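Local coordinates for hypothetical protein (Psychrobacter arcticus, PDB 2I9W), which is of unknown function but binds two zinc ions, joining a SEC-C motif and a second zinc-binding domain to an NTF2-like (cystatin-like) core, at residues E90-A93 against D97-G100; M57-S62 against P69-K74; Q166-I169 against K175-R178. One frame throughout, in Å; residues are numbered along the deposited sequence. Where two conformers were deposited one is given.

In the fold
The three contacts follow one another along the chain: contact 2 closes before contact 1 opens, and contact 3 comes last. Contacts 1 and 2 both belong to the NTF2-like middle domain, with centres about 12 Å apart. They touch where Tyr61 of helix 53-66 brings its hydroxyl to Gly100 O (3.2 Å from Tyr61 OH, a probable hydrogen bond) on strand 97-107, one of the two outermost. Contact 2, near the centre of the chain, pairs two helices. Contact 3 lies in the SEC-C motif, about 25 Å from contact 2 and about 33 Å from contact 1, centre to centre. The first zinc is thus close to contact 2, while contact 3 stands apart at the second.

Contact 1. Residues E90-A93 against D97-G100; sequences ENWA and DWAG
Trp98 meets helix 86-95 through two parts of its indole. The pyrrole nitrogen NE1 donates to Ala93 O at 2.9 Å, with an N-H...O angle of 144°; the acceptor lies close to the indole plane, and the donor sits in the carbonyl plane on a lone pair of Ala93 O. The benzo edge does the second job. Its CZ2 and CH2 atoms point at the face of the Trp92 six-membered ring, and Trp98 CH2 comes within 3.4 Å of Trp92 CH2. The planes stand at 80° and the six-membered centroids are 5.2 Å apart, which defines an offset edge-to-face pair. With CG anti to the backbone nitrogen (chi1 172°), the six-membered ring of Trp92 comes to lie against Trp98 CZ2 and CH2. Replacing Trp98 by a leucine would probably leave Ala93 O without this donor and the Trp92 face without this aromatic edge. In the next shell, Phe64 packs edge-to-face with Trp92, and Thr96 OG1 hydrogen-bonds to Trp92 O. The contact spans the tight connection from helix 86-95 into strand 97-107, whose Asp97, Ala99 and Gly100 pair through their backbones with Lys124 and Tyr122 of strand 114-125.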
ATOM      1  N   GLU A  90      -1.958  -8.486  11.278  1.00 19.55           N
ATOM      2  CA  GLU A  90      -3.084  -8.043  12.093  1.00 23.28           C
ATOM      3  C   GLU A  90      -2.613  -7.531  13.443  1.00 24.47           C
ATOM      4  O   GLU A  90      -2.962  -6.444  13.839  1.00 24.35           O
ATOM      5  CB  GLU A  90      -4.063  -9.203  12.286  1.00 26.94           C
ATOM      6  CG  GLU A  90      -5.364  -8.848  13.005  1.00 26.60           C
ATOM      7  CD  GLU A  90      -6.373  -9.954  12.864  1.00 27.94           C
ATOM      8  OE1 GLU A  90      -6.045 -11.107  13.217  1.00 31.97           O
ATOM      9  OE2 GLU A  90      -7.493  -9.687  12.397  1.00 46.23           O
ATOM     10  N   ASN A  91      -1.837  -8.330  14.166  1.00 22.75           N
ATOM     11  CA  ASN A  91      -1.300  -7.892  15.463  1.00 24.69           C
ATOM     12  C   ASN A  91      -0.449  -6.607  15.450  1.00 23.77           C
ATOM     13  O   ASN A  91      -0.622  -5.742  16.305  1.00 23.49           O
ATOM     14  CB  ASN A  91      -0.519  -9.026  16.105  1.00 26.83           C
ATOM     15  CG  ASN A  91      -1.426 -10.137  16.580  1.00 29.93           C
ATOM     16  OD1 ASN A  91      -2.656 -10.004  16.529  1.00 31.38           O
ATOM     17  ND2 ASN A  91      -0.836 -11.249  17.008  1.00 41.07           N
ATOM     18  N   TRP A  92       0.438  -6.490  14.460  1.00 23.34           N
ATOM     19  CA  TRP A  92       1.364  -5.373  14.350  1.00 23.03           C
ATOM     20  C   TRP A  92       0.579  -4.095  14.041  1.00 22.78           C
ATOM     21  O   TRP A  92       0.864  -3.011  14.594  1.00 24.37           O
ATOM     22  CB  TRP A  92       2.372  -5.683  13.251  1.00 23.54           C
ATOM     23  CG  TRP A  92       3.279  -4.555  12.891  1.00 28.84           C
ATOM     24  CD1 TRP A  92       4.438  -4.187  13.531  1.00 32.82           C
ATOM     25  CD2 TRP A  92       3.115  -3.647  11.804  1.00 30.75           C
ATOM     26  NE1 TRP A  92       5.002  -3.112  12.887  1.00 35.40           N
ATOM     27  CE2 TRP A  92       4.205  -2.760  11.831  1.00 30.60           C
ATOM     28  CE3 TRP A  92       2.162  -3.515  10.786  1.00 31.24           C
ATOM     29  CZ2 TRP A  92       4.355  -1.747  10.892  1.00 33.29           C
ATOM     30  CZ3 TRP A  92       2.314  -2.509   9.861  1.00 32.66           C
ATOM     31  CH2 TRP A  92       3.403  -1.648   9.919  1.00 31.20           C
ATOM     32  N   ALA A  93      -0.432  -4.250  13.200  1.00 22.50           N
ATOM     33  CA  ALA A  93      -1.301  -3.128  12.807  1.00 21.98           C
ATOM     34  C   ALA A  93      -2.068  -2.601  14.023  1.00 23.40           C
ATOM     35  O   ALA A  93      -2.195  -1.384  14.205  1.00 23.90           O
ATOM     36  CB  ALA A  93      -2.304  -3.553  11.682  1.00 18.02           C
ATOM     37  N   ASP A  97       0.736   2.409  17.523  1.00 21.93           N
ATOM     38  CA  ASP A  97      -0.092   3.567  17.837  1.00 22.83           C
ATOM     39  C   ASP A  97       0.050   4.586  16.714  1.00 21.92           C
ATOM     40  O   ASP A  97       0.721   5.592  16.835  1.00 22.38           O
ATOM     41  CB  ASP A  97       0.302   4.139  19.200  1.00 23.13           C
ATOM     42  CG  ASP A  97      -0.738   5.095  19.773  1.00 24.50           C
ATOM     43  OD1 ASP A  97      -1.640   5.574  19.039  1.00 30.25           O
ATOM     44  OD2 ASP A  97      -0.611   5.395  20.975  1.00 36.05           O
ATOM     45  N   TRP A  98      -0.645   4.328  15.613  1.00 23.92           N
ATOM     46  CA  TRP A  98      -0.546   5.159  14.413  1.00 23.07           C
ATOM     47  C   TRP A  98      -0.948   6.626  14.678  1.00 21.87           C
ATOM     48  O   TRP A  98      -1.905   6.912  15.416  1.00 21.16           O
ATOM     49  CB  TRP A  98      -1.415   4.548  13.324  1.00 22.49           C
ATOM     50  CG  TRP A  98      -1.043   3.136  12.962  1.00 21.65           C
ATOM     51  CD1 TRP A  98      -1.714   1.974  13.317  1.00 25.39           C
ATOM     52  CD2 TRP A  98       0.104   2.720  12.220  1.00 19.75           C
ATOM     53  NE1 TRP A  98      -1.038   0.868  12.829  1.00 21.59           N
ATOM     54  CE2 TRP A  98       0.067   1.303  12.140  1.00 23.44           C
ATOM     55  CE3 TRP A  98       1.168   3.406  11.613  1.00 24.77           C
ATOM     56  CZ2 TRP A  98       1.035   0.580  11.485  1.00 25.36           C
ATOM     57  CZ3 TRP A  98       2.126   2.676  10.938  1.00 25.46           C
ATOM     58  CH2 TRP A  98       2.050   1.273  10.886  1.00 29.88           C
ATOM     59  N   ALA A  99      -0.214   7.559  14.090  1.00 22.53           N
ATOM     60  CA  ALA A  99      -0.428   8.995  14.310  1.00 21.25           C
ATOM     61  C   ALA A  99      -0.483   9.848  13.054  1.00 22.42           C
ATOM     62  O   ALA A  99      -0.553  11.077  13.154  1.00 20.55           O
ATOM     63  CB  ALA A  99       0.665   9.552  15.243  1.00 22.03           C
ATOM     64  N   GLY A 100      -0.484   9.231  11.882  1.00 20.15           N
ATOM     65  CA  GLY A 100      -0.609   9.972  10.652  1.00 17.36           C
ATOM     66  C   GLY A 100       0.310   9.541   9.516  1.00 19.23           C
ATOM     67  O   GLY A 100       1.197   8.707   9.676  1.00 17.45           O
TER

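Contact 2. Residues M57-S62 against P69-K74; sequences MRTRYS and PEYIVK
Arg60 meets Ile72 at both its CB and its guanidinium, the two side chains crossing at a slant, and its course can be followed atom by atom. CB is 3.9 Å from Ile72 CD1, the methyl that also approaches the backbone at Arg60 O. Arg60 CG is 4.2 Å from Tyr71 CE2. The bend at chi3 (52°) brings the guanidinium to Ile72. There Ile72 CD1 lies over the centre of one guanidinium face, while Ile72 CG2 is 3.8 Å from Arg60 NH2. At the tip, Arg60 NH1 donates to Ile72 O at 3.0 Å; the carbonyl lies near the guanidinium plane and receives the bond on a lone pair, although the N-H...O angle is a bent 139°. NH1 has a further partner in Thr75 OG1, and Ile72 O also bonds to Thr76 OG1. Beside this pair, Tyr71 OH is 2.7 Å from Thr59 OG1, the two side chains meeting at about a right angle. Thr59 OG1 in turn hydrogen-bonds to Leu56 O, within its own helix. The two short segments run nearly antiparallel, at 147° with axes 9.4 Å apart, joining consecutive helices 53-66 and 69-74 of the NTF2-like domain. Tyr33 of helix 31-39 touches both Thr59 and Tyr71, and zinc-binding Cys30 is about 4 Å from Thr59, side chain to side chain. The chemistry implies a buried interface of mixed character: the Arg60 charge is probably eased by Ile72 O and Thr75 OG1, the hydroxyls of Tyr71 and Thr59 pair with each other, and the methyls of Ile72 lie against the guanidinium.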
HETATM    1  N   MSE A  57      -1.035   3.288  -1.791  1.00 21.25           N
HETATM    2  CA  MSE A  57      -0.256   3.401  -0.584  0.50 20.78           C
HETATM    3  C   MSE A  57      -1.109   4.000   0.544  1.00 21.04           C
HETATM    4  O   MSE A  57      -1.067   3.537   1.691  1.00 20.48           O
HETATM    5  CB  MSE A  57       0.984   4.237  -0.908  0.50 21.76           C
HETATM    6  CG  MSE A  57       1.997   4.382   0.191  0.50 24.06           C
HETATM    7 SE   MSE A  57       1.475   5.687   1.522  0.38 32.02          SE
HETATM    8  CE  MSE A  57       0.733   7.074   0.396  0.50 31.22           C
ATOM      9  N   ARG A  58      -1.882   5.050   0.222  1.00 20.07           N
ATOM     10  CA  ARG A  58      -2.784   5.667   1.215  0.50 18.64           C
ATOM     11  C   ARG A  58      -3.795   4.675   1.733  1.00 20.24           C
ATOM     12  O   ARG A  58      -4.020   4.565   2.946  1.00 18.72           O
ATOM     13  CB  ARG A  58      -3.521   6.865   0.622  0.50 19.44           C
ATOM     14  CG  ARG A  58      -2.656   8.065   0.506  0.50 15.82           C
ATOM     15  CD  ARG A  58      -3.331   9.132  -0.337  0.50 19.18           C
ATOM     16  NE  ARG A  58      -2.551  10.365  -0.411  0.50 17.73           N
ATOM     17  CZ  ARG A  58      -2.484  11.289   0.550  0.50 20.91           C
ATOM     18  NH1 ARG A  58      -3.140  11.157   1.706  0.50 21.77           N
ATOM     19  NH2 ARG A  58      -1.749  12.374   0.343  0.50 27.11           N
ATOM     20  N   THR A  59      -4.427   3.955   0.814  1.00 17.71           N
ATOM     21  CA  THR A  59      -5.410   2.912   1.235  1.00 18.56           C
ATOM     22  C   THR A  59      -4.753   1.830   2.092  1.00 19.10           C
ATOM     23  O   THR A  59      -5.384   1.317   3.005  1.00 18.11           O
ATOM     24  CB  THR A  59      -6.185   2.263   0.027  1.00 19.68           C
ATOM     25  OG1 THR A  59      -5.254   1.530  -0.816  1.00 18.34           O
ATOM     26  CG2 THR A  59      -6.968   3.344  -0.761  1.00 19.84           C
ATOM     27  N   ARG A  60      -3.507   1.470   1.805  1.00 18.85           N
ATOM     28  CA  ARG A  60      -2.818   0.489   2.670  1.00 20.40           C
ATOM     29  C   ARG A  60      -2.558   1.024   4.092  1.00 18.57           C
ATOM     30  O   ARG A  60      -2.805   0.365   5.073  1.00 20.06           O
ATOM     31  CB  ARG A  60      -1.551  -0.039   1.999  1.00 19.32           C
ATOM     32  CG  ARG A  60      -1.778  -0.873   0.715  1.00 19.69           C
ATOM     33  CD  ARG A  60      -0.422  -1.217   0.045  1.00 19.19           C
ATOM     34  NE  ARG A  60       0.554  -1.828   0.973  1.00 20.41           N
ATOM     35  CZ  ARG A  60       0.591  -3.111   1.321  1.00 19.83           C
ATOM     36  NH1 ARG A  60      -0.288  -3.973   0.815  1.00 21.59           N
ATOM     37  NH2 ARG A  60       1.524  -3.527   2.175  1.00 21.79           N
ATOM     38  N   TYR A  61      -2.046   2.246   4.175  1.00 20.03           N
ATOM     39  CA  TYR A  61      -1.869   2.919   5.461  1.00 18.49           C
ATOM     40  C   TYR A  61      -3.176   2.915   6.282  1.00 18.77           C
ATOM     41  O   TYR A  61      -3.203   2.528   7.435  1.00 19.30           O
ATOM     42  CB  TYR A  61      -1.382   4.362   5.249  1.00 19.56           C
ATOM     43  CG  TYR A  61      -1.372   5.087   6.557  1.00 20.02           C
ATOM     44  CD1 TYR A  61      -0.356   4.900   7.442  1.00 21.45           C
ATOM     45  CD2 TYR A  61      -2.434   5.905   6.924  1.00 19.81           C
ATOM     46  CE1 TYR A  61      -0.361   5.509   8.713  1.00 23.03           C
ATOM     47  CE2 TYR A  61      -2.474   6.509   8.168  1.00 22.10           C
ATOM     48  CZ  TYR A  61      -1.423   6.302   9.077  1.00 20.56           C
ATOM     49  OH  TYR A  61      -1.425   6.915  10.314  1.00 20.77           O
ATOM     50  N   SER A  62      -4.266   3.311   5.643  1.00 20.42           N
ATOM     51  CA  SER A  62      -5.585   3.337   6.319  1.00 17.62           C
ATOM     52  C   SER A  62      -6.019   1.927   6.735  1.00 17.87           C
ATOM     53  O   SER A  62      -6.648   1.760   7.785  1.00 19.37           O
ATOM     54  CB  SER A  62      -6.618   3.960   5.381  1.00 18.62           C
ATOM     55  OG  SER A  62      -6.243   5.298   5.147  1.00 21.86           O
ATOM     56  N   PRO A  69      -6.352  -6.476   7.670  1.00 21.43           N
ATOM     57  CA  PRO A  69      -5.180  -7.143   7.141  1.00 25.63           C
ATOM     58  C   PRO A  69      -5.452  -7.879   5.821  1.00 26.09           C
ATOM     59  O   PRO A  69      -4.526  -8.080   5.050  1.00 22.16           O
ATOM     60  CB  PRO A  69      -4.788  -8.092   8.263  1.00 25.57           C
ATOM     61  CG  PRO A  69      -6.102  -8.371   8.990  1.00 23.44           C
ATOM     62  CD  PRO A  69      -6.871  -7.113   8.898  1.00 22.84           C
ATOM     63  N   GLU A  70      -6.708  -8.270   5.571  1.00 23.50           N
ATOM     64  CA  GLU A  70      -7.079  -8.844   4.281  1.00 24.37           C
ATOM     65  C   GLU A  70      -6.731  -7.894   3.137  1.00 21.60           C
ATOM     66  O   GLU A  70      -6.163  -8.319   2.076  1.00 21.26           O
ATOM     67  CB  GLU A  70      -8.555  -9.216   4.230  1.00 27.23           C
ATOM     68  CG  GLU A  70      -9.603  -8.033   4.289  1.00 41.42           C
ATOM     69  CD  GLU A  70      -9.665  -7.216   5.623  1.00 44.86           C
ATOM     70  OE1 GLU A  70      -9.404  -7.740   6.757  1.00 32.73           O
ATOM     71  OE2 GLU A  70     -10.012  -6.030   5.495  1.00 47.82           O
ATOM     72  N   TYR A  71      -7.037  -6.610   3.332  1.00 18.88           N
ATOM     73  CA  TYR A  71      -6.709  -5.594   2.322  1.00 18.50           C
ATOM     74  C   TYR A  71      -5.185  -5.516   2.078  1.00 19.34           C
ATOM     75  O   TYR A  71      -4.733  -5.416   0.947  1.00 18.01           O
ATOM     76  CB  TYR A  71      -7.273  -4.214   2.712  1.00 20.01           C
ATOM     77  CG  TYR A  71      -7.158  -3.203   1.618  1.00 21.69           C
ATOM     78  CD1 TYR A  71      -8.094  -3.163   0.600  1.00 17.91           C
ATOM     79  CD2 TYR A  71      -6.098  -2.296   1.575  1.00 18.08           C
ATOM     80  CE1 TYR A  71      -7.965  -2.273  -0.430  1.00 19.14           C
ATOM     81  CE2 TYR A  71      -5.964  -1.374   0.543  1.00 22.81           C
ATOM     82  CZ  TYR A  71      -6.924  -1.360  -0.459  1.00 17.44           C
ATOM     83  OH  TYR A  71      -6.852  -0.494  -1.527  1.00 20.08           O
ATOM     84  N   ILE A  72      -4.401  -5.604   3.126  1.00 21.16           N
ATOM     85  CA  ILE A  72      -2.945  -5.532   3.034  1.00 21.34           C
ATOM     86  C   ILE A  72      -2.411  -6.740   2.216  1.00 20.95           C
ATOM     87  O   ILE A  72      -1.588  -6.592   1.319  1.00 20.13           O
ATOM     88  CB  ILE A  72      -2.284  -5.475   4.467  1.00 22.31           C
ATOM     89  CG1 ILE A  72      -2.734  -4.222   5.207  1.00 22.65           C
ATOM     90  CG2 ILE A  72      -0.762  -5.520   4.396  1.00 21.52           C
ATOM     91  CD1 ILE A  72      -2.358  -2.898   4.477  1.00 27.98           C
ATOM     92  N   VAL A  73      -2.916  -7.926   2.521  1.00 20.17           N
ATOM     93  CA  VAL A  73      -2.530  -9.103   1.723  1.00 19.79           C
ATOM     94  C   VAL A  73      -2.929  -8.966   0.242  1.00 19.61           C
ATOM     95  O   VAL A  73      -2.090  -9.159  -0.656  1.00 20.78           O
ATOM     96  CB  VAL A  73      -3.116 -10.404   2.277  1.00 21.32           C
ATOM     97  CG1 VAL A  73      -2.733 -11.589   1.349  1.00 18.76           C
ATOM     98  CG2 VAL A  73      -2.638 -10.633   3.714  1.00 17.85           C
ATOM     99  N   LYS A  74      -4.186  -8.601  -0.031  1.00 19.32           N
ATOM    100  CA  LYS A  74      -4.712  -8.674  -1.381  1.00 19.84           C
ATOM    101  C   LYS A  74      -4.162  -7.560  -2.253  1.00 18.40           C
ATOM    102  O   LYS A  74      -4.268  -7.651  -3.454  1.00 20.92           O
ATOM    103  CB  LYS A  74      -6.249  -8.627  -1.415  1.00 23.49           C
ATOM    104  CG  LYS A  74      -6.949  -9.801  -0.696  1.00 23.73           C
ATOM    105  CD  LYS A  74      -6.802 -11.097  -1.457  1.00 38.20           C
TER

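Contact 3. Residues Q166-I169 against K175-R178; sequences QPCI and KFKR. With ZN (zinc ion), chain C.
Gln166 and Phe176 are joined by a backbone hydrogen bond, Phe176 N to Gln166 O, of 3.0 Å. Its N-H...O angle of 169° shows it to be nearly straight. The same oxygen takes a longer CA-H...O contact from Lys175 CA at 3.6 Å, and a single beta bridge between Pro167 and Lys175 brings the two backbones side by side. A backbone bond between Cys168 and Glu174 flanks the same bridge on its other side. The metal interaction is carried by Cys168, whose SG binds the zinc ion at 2.3 Å; Cys170, Cys179 and Cys180 complete the four-cysteine site. With SG anti to the Cys168 nitrogen (chi1 -166°), the sulfur is directed to the metal and at the same time comes beside the Phe176 ring. That sulfur-aromatic contact is at the ring edge: SG is 3.8 Å from Phe176 CD1 and lies 75° off the ring normal. Apolar contact is made by Ile169 CD1, 4.0 Å from Phe176 CE1. Phe176 also touches Val162 and Gln164, and Ile169 touches Leu77. A Cys-X-Cys pair and a later Cys-Cys pair on one zinc are the signature of the SEC-C motif; here the Pro167-Lys175 bridge and the Phe176 ring lie beside the first ligand, Cys168.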
ATOM      1  N   GLN A 166      14.906 -15.855 -15.041  1.00 24.45           N
ATOM      2  CA  GLN A 166      13.579 -16.388 -15.372  1.00 22.17           C
ATOM      3  C   GLN A 166      12.551 -15.263 -15.338  1.00 21.25           C
ATOM      4  O   GLN A 166      12.816 -14.210 -14.802  1.00 21.08           O
ATOM      5  CB  GLN A 166      13.187 -17.441 -14.352  1.00 22.34           C
ATOM      6  CG  GLN A 166      13.764 -18.767 -14.621  1.00 26.02           C
ATOM      7  CD  GLN A 166      12.834 -19.560 -15.487  1.00 38.18           C
ATOM      8  OE1 GLN A 166      13.079 -19.709 -16.684  1.00 42.48           O
ATOM      9  NE2 GLN A 166      11.716 -20.018 -14.909  1.00 22.38           N
ATOM     10  N   PRO A 167      11.367 -15.491 -15.920  1.00 20.76           N
ATOM     11  CA  PRO A 167      10.352 -14.459 -15.990  1.00 20.65           C
ATOM     12  C   PRO A 167       9.944 -13.885 -14.624  1.00 20.73           C
ATOM     13  O   PRO A 167       9.861 -14.605 -13.616  1.00 22.70           O
ATOM     14  CB  PRO A 167       9.157 -15.181 -16.650  1.00 18.97           C
ATOM     15  CG  PRO A 167       9.759 -16.264 -17.418  1.00 20.38           C
ATOM     16  CD  PRO A 167      10.908 -16.725 -16.567  1.00 22.03           C
ATOM     17  N   CYS A 168       9.644 -12.604 -14.625  1.00 20.44           N
ATOM     18  CA  CYS A 168       9.394 -11.908 -13.394  1.00 19.81           C
ATOM     19  C   CYS A 168       8.158 -12.476 -12.701  1.00 20.32           C
ATOM     20  O   CYS A 168       7.191 -12.891 -13.356  1.00 22.62           O
ATOM     21  CB  CYS A 168       9.193 -10.415 -13.631  1.00 23.76           C
ATOM     22  SG  CYS A 168       9.282  -9.524 -12.123  1.00 23.58           S
ATOM     23  N   ILE A 169       8.218 -12.482 -11.370  1.00 22.46           N
ATOM     24  CA  ILE A 169       7.132 -12.899 -10.513  1.00 24.41           C
ATOM     25  C   ILE A 169       5.858 -12.070 -10.683  1.00 22.35           C
ATOM     26  O   ILE A 169       4.811 -12.533 -10.278  1.00 22.06           O
ATOM     27  CB  ILE A 169       7.538 -12.924  -9.016  1.00 28.66           C
ATOM     28  CG1 ILE A 169       8.057 -11.550  -8.526  1.00 28.65           C
ATOM     29  CG2 ILE A 169       8.587 -14.006  -8.822  1.00 32.11           C
ATOM     30  CD1 ILE A 169       8.401 -11.482  -7.011  1.00 27.77           C
ATOM     31  N   LYS A 175      12.642 -10.541 -17.696  1.00 21.67           N
ATOM     32  CA  LYS A 175      13.454 -11.227 -16.701  1.00 21.32           C
ATOM     33  C   LYS A 175      13.273 -10.541 -15.352  1.00 21.15           C
ATOM     34  O   LYS A 175      13.287  -9.316 -15.278  1.00 21.64           O
ATOM     35  CB  LYS A 175      14.934 -11.174 -17.091  1.00 24.83           C
ATOM     36  CG  LYS A 175      15.270 -11.813 -18.428  1.00 26.57           C
ATOM     37  CD  LYS A 175      16.705 -11.424 -18.850  1.00 25.75           C
ATOM     38  CE  LYS A 175      17.048 -11.835 -20.270  1.00 32.45           C
ATOM     39  NZ  LYS A 175      18.461 -11.485 -20.621  1.00 32.42           N
ATOM     40  N   PHE A 176      13.177 -11.316 -14.279  1.00 21.48           N
ATOM     41  CA  PHE A 176      13.094 -10.755 -12.934  1.00 22.36           C
ATOM     42  C   PHE A 176      14.122  -9.616 -12.721  1.00 22.37           C
ATOM     43  O   PHE A 176      13.781  -8.540 -12.255  1.00 23.87           O
ATOM     44  CB  PHE A 176      13.269 -11.890 -11.896  1.00 21.29           C
ATOM     45  CG  PHE A 176      13.193 -11.437 -10.467  1.00 25.52           C
ATOM     46  CD1 PHE A 176      11.979 -10.963  -9.939  1.00 24.59           C
ATOM     47  CD2 PHE A 176      14.323 -11.485  -9.638  1.00 24.69           C
ATOM     48  CE1 PHE A 176      11.913 -10.534  -8.612  1.00 24.87           C
ATOM     49  CE2 PHE A 176      14.257 -11.054  -8.315  1.00 25.86           C
ATOM     50  CZ  PHE A 176      13.057 -10.605  -7.798  1.00 24.17           C
ATOM     51  N   LYS A 177      15.377  -9.874 -13.083  1.00 26.02           N
ATOM     52  CA  LYS A 177      16.455  -8.911 -12.934  1.00 24.74           C
ATOM     53  C   LYS A 177      16.305  -7.603 -13.754  1.00 24.71           C
ATOM     54  O   LYS A 177      16.942  -6.590 -13.435  1.00 24.84           O
ATOM     55  CB  LYS A 177      17.801  -9.603 -13.236  1.00 24.62           C
ATOM     56  CG  LYS A 177      18.004  -9.995 -14.662  1.00 25.46           C
ATOM     57  CD  LYS A 177      19.330 -10.742 -14.867  1.00 31.18           C
ATOM     58  CE  LYS A 177      20.548  -9.819 -14.739  1.00 37.21           C
ATOM     59  NZ  LYS A 177      21.829 -10.601 -14.888  1.00 41.88           N
ATOM     60  N   ARG A 178      15.449  -7.612 -14.776  1.00 22.76           N
ATOM     61  CA  ARG A 178      15.163  -6.423 -15.615  1.00 22.38           C
ATOM     62  C   ARG A 178      13.752  -5.900 -15.330  1.00 24.18           C
ATOM     63  O   ARG A 178      13.156  -5.138 -16.144  1.00 24.85           O
ATOM     64  CB  ARG A 178      15.299  -6.758 -17.102  1.00 23.17           C
ATOM     65  CG  ARG A 178      16.739  -6.815 -17.607  1.00 26.70           C
ATOM     66  CD  ARG A 178      17.365  -5.418 -17.869  1.00 30.77           C
ATOM     67  NE  ARG A 178      16.815  -4.718 -19.042  1.00 29.71           N
ATOM     68  CZ  ARG A 178      17.209  -3.505 -19.447  1.00 34.56           C
ATOM     69  NH1 ARG A 178      18.162  -2.841 -18.787  1.00 32.10           N
ATOM     70  NH2 ARG A 178      16.642  -2.930 -20.506  1.00 27.53           N
TER
HETATM   71 ZN    ZN C 201       8.019  -7.614 -12.513  1.00 21.34          ZN